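Local atomic coordinates of acetyltransferase (Agrobacterium tumefaciens, PDB entry 2DXQ), a protein that probably transfers an acetyl group from acetyl-coenzyme A to an acceptor not yet identified, as a member of the GNAT acetyltransferase family. Residues 62-67 and 87-92; 77-82 and 112-117; 101-106 and 134-139. All coordinates share one frame; numbering follows the deposited sequence.

From the N terminus, residues 62-67 of strand 61-71 pair with 87-92, twenty residues on; contact 1 thus closes the connection between two antiparallel neighbours of the central sheet. Inside that loop, 77-82 begins contact 2, whose second half, 112-117, comes only after helix 98-112, so contacts 1 and 2 cross along the chain; it joins the start of strand 81-88 to the loop before strand 117-122. Contact 3 ties helix 98-112, at 101-106, to the end of helix 127-135, at 134-139; it crosses contact 2 and follows contact 1 in series. Helix 98-112 also packs V102 and V103 against contact 1, with V87 CG1 3.7 Å from V103 CG2. Contacts 2 and 3 both reach the second subunit.

Contact 1. Residues 62-67 and 87-92; sequences PVATAT and VVTLEA
T65 and V88 form the tight centre of this contact, an antiparallel hydrogen-bonded pair joining strands 61-71 and 81-88 in the central sheet of the GNAT fold. T65 N donates to V88 O at 3.1 Å, in the carbonyl plane, and V88 N returns a bond to T65 O at 3.0 Å. Both side chains lie on the same face of the sheet, where T65 CG2 and V88 CG1 meet at 3.4 Å, closer than usual for two carbons. With T65 OG1 anti to the backbone N (chi1 -175°), the methyl branch is left for V88, while the hydroxyl bonds to F54 O on the next strand. On the other face A66 CB touches V87 CG2 at 3.8 Å.

Toward L90 the pairing gives way. A water takes the place of a direct bond, donating to V63 O at 2.9 Å and accepting from L90 N. T89, at this looser end, has a phosphate beside its side chain, probably from the crystallisation liquor.

Strand 51-58 pairs with the opposite edge of 62-67, where V63 and A64 both face A56 in a classic beta bulge; helix 16-26 covers the face of T65 through L19 and L22, and helix 98-112 packs on A64 and V87.

Contact 2. Residues 77-82 and 112-117; sequences AARPYA and GANCYK. With PO4 (phosphate ion), chain D.
R79 and N114 cross at about a right angle, yet their guanidinium and amide planes are only 20° apart. The arginine bends at chi3 (75°), bringing NE within 3.2 Å of N114 O in a hydrogen bond tilted from both carbonyl and guanidinium planes. N114 OD1 lies 3.0 Å from R79 NH2. Over one guanidinium face sits Y116 CB, 3.8 Å above its centre, with the tyrosine ring turned 59° from the guanidinium. That ring presents its edge to R79 O, while K117 CG covers one face near the rim.

P80 O receives Y116 N at 3.1 Å, nearly along the C=O axis, and P80 CG reaches the sulfur of C115, which also meets A82 CB. K117 CG sits between backbone N and carbonyl carbon, packing on Y81 CB at 3.8 Å. The lysine runs extended toward a phosphate, probably from the crystallisation liquor. Y116 OH donates to phosphate O1 at 2.9 Å, and R76 and R148 of the second subunit bond the ion too; K117 NZ lies too close to O4 to trust.

N114, with positive phi, is the C-prime residue of the Schellman motif ending helix 98-112. K117 also pairs with an antiparallel strand of the second subunit. Strand 81-88, helix 98-112 and the parallel neighbour 117-122, joined by A82 N to K117 O at 3.1 Å, form a beta-alpha-beta crossover, with 112-117 the return from the helix.

Contact 3. Residues 101-106 and 134-139; sequences TVVRHA and ESCGFV. With PO4 (phosphate ion), chain F.
V103 lays its CG1 methyl against the sulfur of C136 and the ring edge of F138 together. CG1 stands 3.7 Å from C136 SG and 3.8 Å from F138 CE2. Because it lies near the plane of the phenyl ring, the methyl meets the rim and does not cover the face; the valine and phenylalanine side chains cross at about a right angle. The valine torsion explains the double contact: CG1 is anti to the backbone N (chi1 173°), which carries it toward 134-139 and leaves CG2 facing the sheet. F138 continues this apolar layer to I84 and I107.

R104, one residue further along the helix, bounds the contact on its exposed side. Its CG passes 3.7 Å from C136 O, and a bend at chi3 (74°) turns the guanidinium back toward the end of helix 127-135. There NH1 gives S135 O a weak hydrogen bond of 3.2 Å, with an angle of 131° at the hydrogen and the acceptor near the guanidinium plane. The serine hydroxyl is engaged separately, by F132 O and R100.

Helix 127-135 ends here in a Schellman motif: G137 has positive phi, and its N bonds back to E134 O at 2.9 Å. The chain then turns through F138 into strand 139-148, where V139 joins a beta ladder with the second subunit. The C-terminal end of helix 127-135, closed by the Schellman turn, thus packs on the side of helix 98-112, consistent with the two helices lying next to each other in the GNAT fold.

Contact 1. Residues 62-67 and 87-92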
loop_
_atom_site.group_PDB
_atom_site.type_symbol
_atom_site.label_atom_id
_atom_site.label_comp_id
_atom_site.label_asym_id
_atom_site.label_seq_id
_atom_site.Cartn_x
_atom_site.Cartn_y
_atom_site.Cartn_z
ATOM N N PRO A 62 20.962 -6.208 -11.525
ATOM C CA PRO A 62 19.972 -5.244 -11.054
ATOM C C PRO A 62 20.640 -3.973 -10.516
ATOM O O PRO A 62 21.530 -4.042 -9.652
ATOM C CB PRO A 62 19.241 -6.005 -9.923
ATOM C CG PRO A 62 19.427 -7.449 -10.284
ATOM C CD PRO A 62 20.823 -7.517 -10.848
ATOM N N VAL A 63 20.224 -2.824 -11.042
ATOM C CA VAL A 63 20.783 -1.534 -10.636
ATOM C C VAL A 63 19.727 -0.574 -10.085
ATOM O O VAL A 63 20.065 0.478 -9.552
ATOM C CB VAL A 63 21.560 -0.847 -11.785
ATOM C CG1 VAL A 63 22.863 -1.595 -12.079
ATOM C CG2 VAL A 63 20.709 -0.770 -13.057
ATOM N N ALA A 64 18.453 -0.922 -10.263
ATOM C CA ALA A 64 17.353 -0.194 -9.602
ATOM C C ALA A 64 16.189 -1.134 -9.424
ATOM O O ALA A 64 16.073 -2.132 -10.142
ATOM C CB ALA A 64 16.911 1.029 -10.404
ATOM N N THR A 65 15.312 -0.801 -8.490
ATOM C CA THR A 65 14.122 -1.619 -8.269
ATOM C C THR A 65 12.995 -0.764 -7.710
ATOM O O THR A 65 13.233 0.300 -7.125
ATOM C CB THR A 65 14.421 -2.820 -7.319
ATOM O OG1 THR A 65 13.263 -3.668 -7.212
ATOM C CG2 THR A 65 14.796 -2.348 -5.946
ATOM N N ALA A 66 11.769 -1.219 -7.957
ATOM C CA ALA A 66 10.560 -0.669 -7.329
ATOM C C ALA A 66 9.559 -1.809 -7.267
ATOM O O ALA A 66 9.487 -2.627 -8.199
ATOM C CB ALA A 66 10.003 0.466 -8.166
ATOM N N THR A 67 8.763 -1.838 -6.199
ATOM C CA THR A 67 7.748 -2.874 -6.049
ATOM C C THR A 67 6.369 -2.250 -6.233
ATOM O O THR A 67 6.050 -1.233 -5.609
ATOM C CB THR A 67 7.846 -3.535 -4.666
ATOM O OG1 THR A 67 9.155 -4.115 -4.503
ATOM C CG2 THR A 67 6.732 -4.603 -4.474
ATOM N N VAL A 87 11.681 1.586 -3.374
ATOM C CA VAL A 87 12.386 2.087 -4.545
ATOM C C VAL A 87 13.846 2.341 -4.172
ATOM O O VAL A 87 14.130 3.053 -3.200
ATOM C CB VAL A 87 11.742 3.401 -5.015
ATOM C CG1 VAL A 87 12.539 4.005 -6.138
ATOM C CG2 VAL A 87 10.301 3.145 -5.450
ATOM N N VAL A 88 14.770 1.773 -4.947
ATOM C CA VAL A 88 16.178 2.034 -4.695
ATOM C C VAL A 88 16.982 2.143 -5.961
ATOM O O VAL A 88 16.723 1.448 -6.940
ATOM C CB VAL A 88 16.825 1.061 -3.638
ATOM C CG1 VAL A 88 16.321 -0.336 -3.734
ATOM C CG2 VAL A 88 18.355 1.113 -3.625
ATOM N N THR A 89 17.937 3.066 -5.902
ATOM C CA THR A 89 18.920 3.287 -6.923
ATOM C C THR A 89 20.282 3.358 -6.233
ATOM O O THR A 89 20.388 3.346 -5.011
ATOM C CB THR A 89 18.682 4.642 -7.641
ATOM O OG1 THR A 89 18.734 5.732 -6.695
ATOM C CG2 THR A 89 17.344 4.659 -8.320
ATOM N N LEU A 90 21.320 3.507 -7.030
ATOM C CA LEU A 90 22.669 3.453 -6.502
ATOM C C LEU A 90 23.350 4.807 -6.518
ATOM O O LEU A 90 23.187 5.548 -7.510
ATOM C CB LEU A 90 23.460 2.472 -7.337
ATOM C CG LEU A 90 22.928 1.031 -7.319
ATOM C CD1 LEU A 90 23.745 0.152 -8.256
ATOM C CD2 LEU A 90 22.934 0.453 -5.916
ATOM N N GLU A 91 24.119 5.110 -5.449
ATOM C CA GLU A 91 25.073 6.263 -5.436
ATOM C C GLU A 91 25.517 6.383 -6.889
ATOM O O GLU A 91 25.645 7.504 -7.422
ATOM C CB GLU A 91 26.229 6.048 -4.468
ATOM N N ALA A 92 25.851 5.270 -7.549
ATOM C CA ALA A 92 27.179 5.011 -8.119
ATOM C C ALA A 92 26.594 5.026 -9.558
ATOM O O ALA A 92 27.316 5.017 -10.577
ATOM C CB ALA A 92 27.693 3.641 -7.815
HETATM O O HOH W 1 20.549 3.345 -9.859
#

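Contact 2. Residues 77-82 and 112-117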
loop_
_atom_site.group_PDB
_atom_site.type_symbol
_atom_site.label_atom_id
_atom_site.label_comp_id
_atom_site.label_asym_id
_atom_site.label_seq_id
_atom_site.Cartn_x
_atom_site.Cartn_y
_atom_site.Cartn_z
ATOM N N ALA A 77 -16.015 3.168 -8.942
ATOM C CA ALA A 77 -16.472 2.210 -9.960
ATOM C C ALA A 77 -15.759 0.849 -9.873
ATOM O O ALA A 77 -15.533 0.174 -10.886
ATOM C CB ALA A 77 -16.361 2.829 -11.363
ATOM N N ALA A 78 -15.419 0.458 -8.642
ATOM C CA ALA A 78 -14.739 -0.797 -8.327
ATOM C C ALA A 78 -13.393 -0.945 -9.047
ATOM O O ALA A 78 -13.016 -2.029 -9.459
ATOM C CB ALA A 78 -15.652 -2.033 -8.565
ATOM N N ARG A 79 -12.672 0.159 -9.165
ATOM C CA ARG A 79 -11.371 0.155 -9.830
ATOM C C ARG A 79 -10.262 -0.017 -8.815
ATOM O O ARG A 79 -10.343 0.558 -7.723
ATOM C CB ARG A 79 -11.170 1.450 -10.587
ATOM C CG ARG A 79 -12.020 1.539 -11.841
ATOM C CD ARG A 79 -11.810 2.848 -12.500
ATOM N NE ARG A 79 -10.531 2.920 -13.204
ATOM C CZ ARG A 79 -10.065 4.032 -13.762
ATOM N NH1 ARG A 79 -10.779 5.153 -13.693
ATOM N NH2 ARG A 79 -8.889 4.028 -14.393
ATOM N N PRO A 80 -9.234 -0.817 -9.159
ATOM C CA PRO A 80 -8.167 -1.062 -8.193
ATOM C C PRO A 80 -7.339 0.204 -7.957
ATOM O O PRO A 80 -7.456 1.189 -8.697
ATOM C CB PRO A 80 -7.335 -2.173 -8.859
ATOM C CG PRO A 80 -7.562 -1.955 -10.341
ATOM C CD PRO A 80 -9.003 -1.533 -10.430
ATOM N N TYR A 81 -6.534 0.199 -6.903
ATOM C CA TYR A 81 -5.556 1.265 -6.732
ATOM C C TYR A 81 -4.222 0.601 -6.449
ATOM O O TYR A 81 -4.149 -0.612 -6.195
ATOM C CB TYR A 81 -5.949 2.245 -5.607
ATOM C CG TYR A 81 -6.215 1.548 -4.301
ATOM C CD1 TYR A 81 -7.512 1.169 -3.952
ATOM C CD2 TYR A 81 -5.178 1.273 -3.414
ATOM C CE1 TYR A 81 -7.766 0.503 -2.760
ATOM C CE2 TYR A 81 -5.415 0.596 -2.219
ATOM C CZ TYR A 81 -6.715 0.218 -1.899
ATOM O OH TYR A 81 -6.955 -0.422 -0.710
ATOM N N ALA A 82 -3.152 1.386 -6.462
ATOM C CA ALA A 82 -1.839 0.787 -6.302
ATOM C C ALA A 82 -0.955 1.612 -5.396
ATOM O O ALA A 82 -1.146 2.825 -5.275
ATOM C CB ALA A 82 -1.169 0.625 -7.663
ATOM N N GLY A 112 -2.202 0.422 -16.683
ATOM C CA GLY A 112 -2.613 -0.635 -17.640
ATOM C C GLY A 112 -3.551 -1.665 -17.017
ATOM O O GLY A 112 -4.356 -2.311 -17.716
ATOM N N ALA A 113 -3.449 -1.823 -15.696
ATOM C CA ALA A 113 -4.298 -2.742 -14.917
ATOM C C ALA A 113 -5.588 -2.062 -14.433
ATOM O O ALA A 113 -6.337 -2.635 -13.620
ATOM C CB ALA A 113 -3.504 -3.296 -13.720
ATOM N N ASN A 114 -5.819 -0.854 -14.945
ATOM C CA ASN A 114 -6.993 -0.006 -14.684
ATOM C C ASN A 114 -7.022 0.591 -13.278
ATOM O O ASN A 114 -8.089 0.911 -12.773
ATOM C CB ASN A 114 -8.332 -0.723 -14.975
ATOM C CG ASN A 114 -9.480 0.256 -15.213
ATOM O OD1 ASN A 114 -9.282 1.357 -15.721
ATOM N ND2 ASN A 114 -10.690 -0.147 -14.831
ATOM N N CYS A 115 -5.855 0.761 -12.659
ATOM C CA CYS A 115 -5.815 1.470 -11.368
ATOM C C CYS A 115 -6.182 2.941 -11.557
ATOM O O CYS A 115 -5.685 3.602 -12.478
ATOM C CB CYS A 115 -4.426 1.366 -10.718
ATOM S SG CYS A 115 -4.000 -0.244 -10.131
ATOM N N TYR A 116 -7.046 3.475 -10.696
ATOM C CA TYR A 116 -7.406 4.885 -10.821
ATOM C C TYR A 116 -6.369 5.836 -10.226
ATOM O O TYR A 116 -6.302 7.014 -10.584
ATOM C CB TYR A 116 -8.812 5.156 -10.284
ATOM C CG TYR A 116 -8.962 5.171 -8.783
ATOM C CD1 TYR A 116 -9.260 4.008 -8.083
ATOM C CD2 TYR A 116 -8.857 6.366 -8.072
ATOM C CE1 TYR A 116 -9.429 4.027 -6.703
ATOM C CE2 TYR A 116 -9.016 6.384 -6.691
ATOM C CZ TYR A 116 -9.303 5.214 -6.020
ATOM O OH TYR A 116 -9.479 5.229 -4.647
ATOM N N LYS A 117 -5.566 5.321 -9.300
ATOM C CA LYS A 117 -4.504 6.113 -8.704
ATOM C C LYS A 117 -3.338 5.210 -8.313
ATOM O O LYS A 117 -3.503 3.994 -8.124
ATOM C CB LYS A 117 -5.010 6.879 -7.476
ATOM C CG LYS A 117 -5.344 5.983 -6.301
ATOM C CD LYS A 117 -5.834 6.784 -5.087
ATOM C CE LYS A 117 -6.446 5.829 -4.075
ATOM N NZ LYS A 117 -6.819 6.535 -2.802
HETATM P P PO4 D . -9.448 9.011 -3.574
HETATM O O1 PO4 D . -10.257 7.979 -4.299
HETATM O O2 PO4 D . -9.252 10.224 -4.428
HETATM O O3 PO4 D . -10.135 9.400 -2.279
HETATM O O4 PO4 D . -8.093 8.459 -3.229
#

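Contact 3. Residues 101-106 and 134-139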
loop_
_atom_site.group_PDB
_atom_site.type_symbol
_atom_site.label_atom_id
_atom_site.label_comp_id
_atom_site.label_asym_id
_atom_site.label_seq_id
_atom_site.Cartn_x
_atom_site.Cartn_y
_atom_site.Cartn_z
ATOM N N THR A 101 13.236 4.991 -14.698
ATOM C CA THR A 101 12.732 3.950 -15.603
ATOM C C THR A 101 11.846 2.966 -14.844
ATOM O O THR A 101 10.728 2.650 -15.270
ATOM C CB THR A 101 13.863 3.178 -16.295
ATOM O OG1 THR A 101 14.689 4.100 -17.028
ATOM C CG2 THR A 101 13.280 2.131 -17.263
ATOM N N VAL A 102 12.347 2.488 -13.710
ATOM C CA VAL A 102 11.620 1.457 -12.979
ATOM C C VAL A 102 10.328 1.982 -12.297
ATOM O O VAL A 102 9.288 1.308 -12.284
ATOM C CB VAL A 102 12.577 0.676 -12.049
ATOM C CG1 VAL A 102 12.987 1.489 -10.826
ATOM C CG2 VAL A 102 11.974 -0.639 -11.652
ATOM N N VAL A 103 10.388 3.198 -11.777
ATOM C CA VAL A 103 9.199 3.785 -11.123
ATOM C C VAL A 103 8.147 4.095 -12.176
ATOM O O VAL A 103 6.959 3.764 -12.006
ATOM C CB VAL A 103 9.547 5.041 -10.296
ATOM C CG1 VAL A 103 8.279 5.723 -9.769
ATOM C CG2 VAL A 103 10.511 4.669 -9.126
ATOM N N ARG A 104 8.572 4.717 -13.274
ATOM C CA ARG A 104 7.630 5.054 -14.348
ATOM C C ARG A 104 6.993 3.774 -14.950
ATOM O O ARG A 104 5.784 3.750 -15.229
ATOM C CB ARG A 104 8.286 5.966 -15.403
ATOM C CG ARG A 104 8.473 7.395 -14.902
ATOM C CD ARG A 104 9.057 8.319 -15.952
ATOM N NE ARG A 104 8.046 8.632 -16.960
ATOM C CZ ARG A 104 7.291 9.728 -16.981
ATOM N NH1 ARG A 104 7.433 10.683 -16.064
ATOM N NH2 ARG A 104 6.403 9.878 -17.958
ATOM N N HIS A 105 7.775 2.704 -15.067
ATOM C CA HIS A 105 7.251 1.425 -15.556
ATOM C C HIS A 105 6.189 0.865 -14.617
ATOM O O HIS A 105 5.132 0.405 -15.054
ATOM C CB HIS A 105 8.355 0.392 -15.771
ATOM C CG HIS A 105 7.868 -0.883 -16.385
ATOM N ND1 HIS A 105 7.574 -1.001 -17.728
ATOM C CD2 HIS A 105 7.635 -2.101 -15.839
ATOM C CE1 HIS A 105 7.174 -2.238 -17.980
ATOM N NE2 HIS A 105 7.203 -2.928 -16.851
ATOM N N ALA A 106 6.459 0.940 -13.322
ATOM C CA ALA A 106 5.502 0.491 -12.321
ATOM C C ALA A 106 4.193 1.306 -12.381
ATOM O O ALA A 106 3.093 0.733 -12.339
ATOM C CB ALA A 106 6.161 0.534 -10.917
ATOM N N GLU A 134 8.502 13.618 -8.263
ATOM C CA GLU A 134 7.751 14.524 -9.133
ATOM C C GLU A 134 8.128 14.302 -10.602
ATOM O O GLU A 134 7.271 14.324 -11.472
ATOM C CB GLU A 134 7.953 15.978 -8.712
ATOM C CG GLU A 134 7.279 16.269 -7.346
ATOM C CD GLU A 134 7.607 17.627 -6.775
ATOM O OE1 GLU A 134 8.599 18.246 -7.219
ATOM O OE2 GLU A 134 6.875 18.063 -5.853
ATOM N N SER A 135 9.402 14.035 -10.852
ATOM C CA SER A 135 9.888 13.782 -12.213
ATOM C C SER A 135 9.346 12.472 -12.791
ATOM O O SER A 135 9.377 12.275 -14.011
ATOM C CB SER A 135 11.420 13.804 -12.260
ATOM O OG SER A 135 12.014 12.616 -11.766
ATOM N N CYS A 136 8.838 11.593 -11.921
ATOM C CA CYS A 136 8.196 10.338 -12.336
ATOM C C CYS A 136 6.720 10.534 -12.642
ATOM O O CYS A 136 6.043 9.602 -13.095
ATOM C CB CYS A 136 8.355 9.254 -11.251
ATOM S SG CYS A 136 10.046 8.723 -10.998
ATOM N N GLY A 137 6.213 11.735 -12.376
ATOM C CA GLY A 137 4.795 12.027 -12.618
ATOM C C GLY A 137 3.948 12.140 -11.359
ATOM O O GLY A 137 2.767 12.526 -11.429
ATOM N N PHE A 138 4.524 11.794 -10.207
ATOM C CA PHE A 138 3.799 11.950 -8.927
ATOM C C PHE A 138 3.580 13.418 -8.571
ATOM O O PHE A 138 4.417 14.283 -8.874
ATOM C CB PHE A 138 4.567 11.307 -7.773
ATOM C CG PHE A 138 4.481 9.806 -7.722
ATOM C CD1 PHE A 138 3.298 9.169 -7.315
ATOM C CD2 PHE A 138 5.580 9.025 -8.054
ATOM C CE1 PHE A 138 3.212 7.763 -7.245
ATOM C CE2 PHE A 138 5.502 7.607 -7.974
ATOM C CZ PHE A 138 4.334 6.988 -7.582
ATOM N N VAL A 139 2.465 13.698 -7.903
ATOM C CA VAL A 139 2.218 15.007 -7.331
ATOM C C VAL A 139 2.213 14.873 -5.808
ATOM O O VAL A 139 1.676 13.895 -5.264
ATOM C CB VAL A 139 0.861 15.573 -7.815
ATOM C CG1 VAL A 139 0.642 16.971 -7.277
ATOM C CG2 VAL A 139 0.804 15.564 -9.329
HETATM P P PO4 F . 18.594 4.167 -18.637
HETATM O O1 PO4 F . 17.451 3.292 -18.149
HETATM O O2 PO4 F . 18.729 4.070 -20.147
HETATM O O3 PO4 F . 18.346 5.593 -18.218
HETATM O O4 PO4 F . 19.909 3.740 -18.034
#